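Aspartate aminotransferase (Plasmodium falciparum, PDB 3K7Y) probably catalyses the pyridoxal-phosphate-dependent, reversible transfer of the amino group from L-aspartate to 2-oxoglutarate, giving oxaloacetate and L-glutamate, and works as a homodimer. Local coordinates at residues A[95-109]-A[257-271]. Sequence-based numbering, arbitrary orientation.
With PLP (pyridoxal-5'-phosphate), chain B.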
loop_
_atom_site.group_PDB
_atom_site.type_symbol
_atom_site.label_atom_id
_atom_site.label_comp_id
_atom_site.label_asym_id
_atom_site.label_seq_id
_atom_site.Cartn_x
_atom_site.Cartn_y
_atom_site.Cartn_z
ATOM N N ASP A 95 24.871 7.264 14.198
ATOM C CA ASP A 95 25.867 7.381 13.127
ATOM C C ASP A 95 25.240 7.352 11.729
ATOM O O ASP A 95 25.951 7.203 10.716
ATOM C CB ASP A 95 26.913 6.277 13.247
ATOM C CG ASP A 95 27.913 6.545 14.348
ATOM O OD1 ASP A 95 27.639 7.409 15.209
ATOM O OD2 ASP A 95 28.976 5.890 14.353
ATOM N N LYS A 96 23.908 7.500 11.698
ATOM C CA LYS A 96 23.099 7.516 10.471
ATOM C C LYS A 96 23.483 6.397 9.495
ATOM O O LYS A 96 23.713 6.649 8.309
ATOM C CB LYS A 96 23.169 8.892 9.782
ATOM C CG LYS A 96 22.249 9.970 10.364
ATOM C CD LYS A 96 22.912 10.750 11.501
ATOM C CE LYS A 96 22.381 12.188 11.613
ATOM N NZ LYS A 96 20.950 12.256 12.029
ATOM N N LYS A 97 23.562 5.171 10.008
ATOM C CA LYS A 97 23.960 4.027 9.194
ATOM C C LYS A 97 22.761 3.177 8.763
ATOM O O LYS A 97 22.882 2.333 7.872
ATOM C CB LYS A 97 25.032 3.175 9.900
ATOM C CG LYS A 97 26.387 3.888 10.130
ATOM C CD LYS A 97 27.609 3.027 9.736
ATOM C CE LYS A 97 27.582 1.617 10.338
ATOM N NZ LYS A 97 28.463 0.641 9.618
ATOM N N ILE A 98 21.601 3.411 9.376
ATOM C CA ILE A 98 20.392 2.687 8.982
ATOM C C ILE A 98 19.503 3.525 8.084
ATOM O O ILE A 98 19.163 4.667 8.407
ATOM C CB ILE A 98 19.549 2.238 10.176
ATOM C CG1 ILE A 98 20.381 1.414 11.150
ATOM C CG2 ILE A 98 18.381 1.413 9.694
ATOM C CD1 ILE A 98 19.978 1.632 12.584
ATOM N N CYS A 99 19.139 2.934 6.954
ATOM C CA CYS A 99 18.139 3.498 6.081
ATOM C C CYS A 99 16.849 2.769 6.355
ATOM O O CYS A 99 16.738 1.574 6.082
ATOM C CB CYS A 99 18.530 3.317 4.621
ATOM S SG CYS A 99 17.134 3.487 3.488
ATOM N N THR A 100 15.882 3.487 6.904
ATOM C CA THR A 100 14.584 2.899 7.173
ATOM C C THR A 100 13.478 3.636 6.437
ATOM O O THR A 100 13.607 4.823 6.133
ATOM C CB THR A 100 14.289 2.793 8.682
ATOM O OG1 THR A 100 12.972 3.291 8.955
ATOM C CG2 THR A 100 15.306 3.591 9.499
ATOM N N ILE A 101 12.395 2.912 6.158
ATOM C CA ILE A 101 11.292 3.376 5.312
ATOM C C ILE A 101 9.964 2.828 5.829
ATOM O O ILE A 101 9.924 1.716 6.347
ATOM C CB ILE A 101 11.543 2.927 3.866
ATOM C CG1 ILE A 101 12.168 4.074 3.093
ATOM C CG2 ILE A 101 10.270 2.421 3.162
ATOM C CD1 ILE A 101 13.002 3.623 1.955
ATOM N N GLN A 102 8.891 3.607 5.706
ATOM C CA GLN A 102 7.573 3.175 6.174
ATOM C C GLN A 102 6.878 2.324 5.104
ATOM O O GLN A 102 6.750 2.756 3.953
ATOM C CB GLN A 102 6.702 4.381 6.524
ATOM C CG GLN A 102 5.265 4.024 6.910
ATOM C CD GLN A 102 4.365 5.246 7.138
ATOM O OE1 GLN A 102 4.812 6.286 7.634
ATOM N NE2 GLN A 102 3.092 5.117 6.774
ATOM N N CYS A 103 6.415 1.130 5.463
ATOM C CA CYS A 103 5.753 0.298 4.479
ATOM C C CYS A 103 4.333 -0.033 4.875
ATOM O O CYS A 103 3.851 0.405 5.922
ATOM C CB CYS A 103 6.539 -0.978 4.271
ATOM S SG CYS A 103 8.218 -0.644 3.774
ATOM N N ILE A 104 3.668 -0.827 4.046
ATOM C CA ILE A 104 2.304 -1.221 4.305
ATOM C C ILE A 104 2.302 -2.552 5.080
ATOM O O ILE A 104 2.065 -3.639 4.526
ATOM C CB ILE A 104 1.525 -1.235 2.991
ATOM C CG1 ILE A 104 1.447 0.188 2.481
ATOM C CG2 ILE A 104 0.111 -1.701 3.167
ATOM C CD1 ILE A 104 1.582 0.263 0.992
ATOM N N GLY A 105 2.587 -2.446 6.377
ATOM C CA GLY A 105 2.669 -3.613 7.235
ATOM C C GLY A 105 3.948 -4.382 6.976
ATOM O O GLY A 105 4.771 -3.961 6.145
ATOM N N GLY A 106 4.119 -5.506 7.676
ATOM C CA GLY A 106 5.285 -6.363 7.474
ATOM C C GLY A 106 5.366 -6.905 6.057
ATOM O O GLY A 106 6.431 -6.893 5.446
ATOM N N THR A 107 4.222 -7.367 5.536
ATOM C CA THR A 107 4.065 -7.831 4.134
ATOM C C THR A 107 4.597 -6.770 3.203
ATOM O O THR A 107 5.370 -7.058 2.279
ATOM C CB THR A 107 2.563 -8.043 3.758
ATOM O OG1 THR A 107 1.914 -8.860 4.733
ATOM C CG2 THR A 107 2.407 -8.676 2.391
ATOM N N GLY A 108 4.166 -5.536 3.458
ATOM C CA GLY A 108 4.554 -4.421 2.640
ATOM C C GLY A 108 6.048 -4.198 2.675
ATOM O O GLY A 108 6.614 -3.706 1.719
ATOM N N ALA A 109 6.699 -4.538 3.774
ATOM C CA ALA A 109 8.125 -4.306 3.828
ATOM C C ALA A 109 8.846 -5.478 3.179
ATOM O O ALA A 109 9.828 -5.292 2.457
ATOM C CB ALA A 109 8.593 -4.083 5.247
ATOM N N ARG A 257 -2.273 -1.449 8.619
ATOM C CA ARG A 257 -1.122 -1.923 7.840
ATOM C C ARG A 257 0.152 -1.177 8.208
ATOM O O ARG A 257 0.841 -0.654 7.323
ATOM C CB ARG A 257 -1.382 -1.850 6.336
ATOM C CG ARG A 257 -2.788 -2.240 5.919
ATOM C CD ARG A 257 -3.124 -3.686 6.259
ATOM N NE ARG A 257 -2.193 -4.609 5.619
ATOM C CZ ARG A 257 -1.226 -5.275 6.247
ATOM N NH1 ARG A 257 -1.052 -5.162 7.574
ATOM N NH2 ARG A 257 -0.436 -6.071 5.538
ATOM N N ALA A 258 0.473 -1.119 9.504
ATOM C CA ALA A 258 1.705 -0.430 9.949
ATOM C C ALA A 258 2.944 -1.347 9.877
ATOM O O ALA A 258 2.973 -2.422 10.518
ATOM C CB ALA A 258 1.537 0.148 11.350
ATOM N N GLY A 259 3.939 -0.941 9.083
ATOM C CA GLY A 259 5.197 -1.687 8.981
ATOM C C GLY A 259 6.410 -0.844 8.613
ATOM O O GLY A 259 6.274 0.273 8.108
ATOM N N ALA A 260 7.604 -1.385 8.838
ATOM C CA ALA A 260 8.830 -0.692 8.480
ATOM C C ALA A 260 9.864 -1.627 7.841
ATOM O O ALA A 260 9.770 -2.835 7.990
ATOM C CB ALA A 260 9.399 -0.023 9.698
ATOM N N LEU A 261 10.836 -1.053 7.131
ATOM C CA LEU A 261 11.949 -1.792 6.521
ATOM C C LEU A 261 13.275 -1.153 6.938
ATOM O O LEU A 261 13.503 0.015 6.642
ATOM C CB LEU A 261 11.856 -1.714 4.990
ATOM C CG LEU A 261 12.327 -2.820 4.018
ATOM C CD1 LEU A 261 12.779 -2.247 2.656
ATOM C CD2 LEU A 261 13.416 -3.734 4.600
ATOM N N HIS A 262 14.147 -1.904 7.607
ATOM C CA HIS A 262 15.455 -1.375 7.985
ATOM C C HIS A 262 16.583 -2.053 7.233
ATOM O O HIS A 262 16.685 -3.282 7.226
ATOM C CB HIS A 262 15.676 -1.515 9.484
ATOM C CG HIS A 262 14.554 -0.963 10.307
ATOM N ND1 HIS A 262 14.399 0.386 10.545
ATOM C CD2 HIS A 262 13.512 -1.577 10.918
ATOM C CE1 HIS A 262 13.313 0.577 11.274
ATOM N NE2 HIS A 262 12.760 -0.598 11.516
ATOM N N ILE A 263 17.419 -1.248 6.582
ATOM C CA ILE A 263 18.610 -1.759 5.900
ATOM C C ILE A 263 19.853 -1.087 6.461
ATOM O O ILE A 263 19.934 0.142 6.514
ATOM C CB ILE A 263 18.556 -1.573 4.361
ATOM C CG1 ILE A 263 17.377 -2.348 3.772
ATOM C CG2 ILE A 263 19.877 -2.034 3.715
ATOM C CD1 ILE A 263 17.107 -2.048 2.346
ATOM N N VAL A 264 20.810 -1.910 6.881
ATOM C CA VAL A 264 22.023 -1.427 7.532
ATOM C C VAL A 264 23.085 -1.157 6.468
ATOM O O VAL A 264 23.408 -2.038 5.670
ATOM C CB VAL A 264 22.517 -2.427 8.627
ATOM C CG1 VAL A 264 23.954 -2.142 9.037
ATOM C CG2 VAL A 264 21.605 -2.387 9.858
ATOM N N CYS A 265 23.611 0.067 6.460
ATOM C CA CYS A 265 24.534 0.524 5.409
ATOM C C CYS A 265 25.958 0.832 5.898
ATOM O O CYS A 265 26.153 1.305 7.017
ATOM C CB CYS A 265 23.961 1.756 4.701
ATOM S SG CYS A 265 22.337 1.503 3.958
ATOM N N LYS A 266 26.939 0.575 5.035
ATOM C CA LYS A 266 28.354 0.831 5.326
ATOM C C LYS A 266 28.648 2.272 5.800
ATOM O O LYS A 266 29.247 2.473 6.869
ATOM C CB LYS A 266 29.220 0.470 4.112
ATOM C CG LYS A 266 29.369 -1.044 3.864
ATOM C CD LYS A 266 29.712 -1.397 2.394
ATOM C CE LYS A 266 30.709 -0.411 1.711
ATOM N NZ LYS A 266 32.036 -0.255 2.390
ATOM N N ASN A 267 28.226 3.267 5.020
ATOM C CA ASN A 267 28.451 4.664 5.398
ATOM C C ASN A 267 27.237 5.572 5.198
ATOM O O ASN A 267 26.252 5.189 4.564
ATOM C CB ASN A 267 29.692 5.231 4.690
ATOM C CG ASN A 267 29.624 5.099 3.177
ATOM O OD1 ASN A 267 28.589 5.344 2.565
ATOM N ND2 ASN A 267 30.741 4.718 2.567
ATOM N N GLN A 268 27.334 6.777 5.750
ATOM C CA GLN A 268 26.306 7.811 5.644
ATOM C C GLN A 268 25.959 8.144 4.176
ATOM O O GLN A 268 24.996 8.871 3.904
ATOM C CB GLN A 268 26.779 9.079 6.375
ATOM C CG GLN A 268 27.729 8.826 7.579
ATOM C CD GLN A 268 28.638 10.017 7.909
ATOM O OE1 GLN A 268 29.176 10.681 7.016
ATOM N NE2 GLN A 268 28.822 10.277 9.200
ATOM N N GLU A 269 26.736 7.589 3.242
ATOM C CA GLU A 269 26.615 7.893 1.811
ATOM C C GLU A 269 26.049 6.735 0.988
ATOM O O GLU A 269 25.645 6.927 -0.151
ATOM C CB GLU A 269 27.973 8.320 1.237
ATOM C CG GLU A 269 28.610 9.559 1.900
ATOM C CD GLU A 269 29.422 9.246 3.172
ATOM O OE1 GLU A 269 29.426 10.092 4.100
ATOM O OE2 GLU A 269 30.067 8.173 3.243
ATOM N N GLU A 270 26.055 5.533 1.556
ATOM C CA GLU A 270 25.324 4.402 0.980
ATOM C C GLU A 270 23.854 4.527 1.361
ATOM O O GLU A 270 22.970 4.286 0.535
ATOM C CB GLU A 270 25.877 3.059 1.463
ATOM C CG GLU A 270 26.739 2.330 0.447
ATOM C CD GLU A 270 26.951 0.856 0.803
ATOM O OE1 GLU A 270 27.785 0.199 0.134
ATOM O OE2 GLU A 270 26.294 0.349 1.746
ATOM N N LYS A 271 23.604 4.904 2.615
ATOM C CA LYS A 271 22.267 5.275 3.074
ATOM C C LYS A 271 21.563 6.118 1.982
ATOM O O LYS A 271 20.492 5.728 1.498
ATOM C CB LYS A 271 22.359 6.021 4.419
ATOM C CG LYS A 271 21.120 5.975 5.316
ATOM C CD LYS A 271 20.254 7.220 5.189
ATOM C CE LYS A 271 20.830 8.426 5.943
ATOM N NZ LYS A 271 20.480 8.430 7.386
HETATM N N1 PLP B . 5.920 -12.061 8.866
HETATM C C2 PLP B . 5.355 -12.977 9.716
HETATM C C2A PLP B . 6.210 -14.067 10.243
HETATM C C3 PLP B . 4.019 -12.863 10.070
HETATM O O3 PLP B . 3.457 -13.768 10.934
HETATM C C4 PLP B . 3.250 -11.821 9.548
HETATM C C4A PLP B . 1.857 -11.659 10.074
HETATM O O4A PLP B . 1.658 -10.899 11.031
HETATM C C5 PLP B . 3.823 -10.871 8.681
HETATM C C6 PLP B . 5.170 -11.016 8.342
HETATM C C5A PLP B . 3.066 -9.703 8.041
HETATM O O4P PLP B . 2.304 -8.882 8.910
HETATM P P PLP B . 1.332 -7.730 8.316
HETATM O O1P PLP B . 1.167 -6.601 9.292
HETATM O O2P PLP B . -0.049 -8.299 8.128
HETATM O O3P PLP B . 1.951 -7.220 7.034
#
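Bends at chi2 (-62°) and chi3 (-59°) curl the chain of Arg-257 past Ile-104, where the two side chains cross at about a right angle, Ile-104 CG2 against Arg-257 CB, and carry the guanidinium to the cofactor phosphate held by Thr-107. Arg-257 NH1 donates to PLP O1P, and Arg-257 NH2 reaches PLP O3P at 3.0 Å in a nearly straight bond. PLP O3P also accepts from Thr-107 twice, from the backbone N at 2.7 Å and from OG1 at 2.8 Å; with OG1 turned beside its own backbone N (chi1 -51°), both donors meet the same oxygen. Ile-104 O lies over one face of the guanidinium. Ser-248 of the same chain touches the Arg-257 side chain and also bonds the cofactor, and Arg-257 NH2 donates as well to Tyr-286 O of the second subunit, tying the phosphate site to the dimer interface. This is the phosphate end of the large domain of a fold-type I aminotransferase: strand 98-104, outermost in the mixed sheet within this chain, runs antiparallel to strand 258-264 and leads into helix 105-118, whose N-terminal turn receives the phosphate. Paired backbone bonds link Cys-99 with Ile-263 and Ile-101 with Leu-261; beyond them Cys-103 N reaches Gly-259 O at 2.8 Å from well above the carbonyl plane. On one face of the sheet Thr-100 lies alongside His-262, its CG2 at the ring edge 3.5 Å from ND1, with helix 75-86 over them. The other face carries Leu-261, whose CB sits 4.0 Å from both Cys-103 SG and Ala-109 CB. At the far end, Cys-265 N bonds to Lys-97 O at 2.8 Å, and Lys-271 CG packs 3.8 Å from Cys-99 CB.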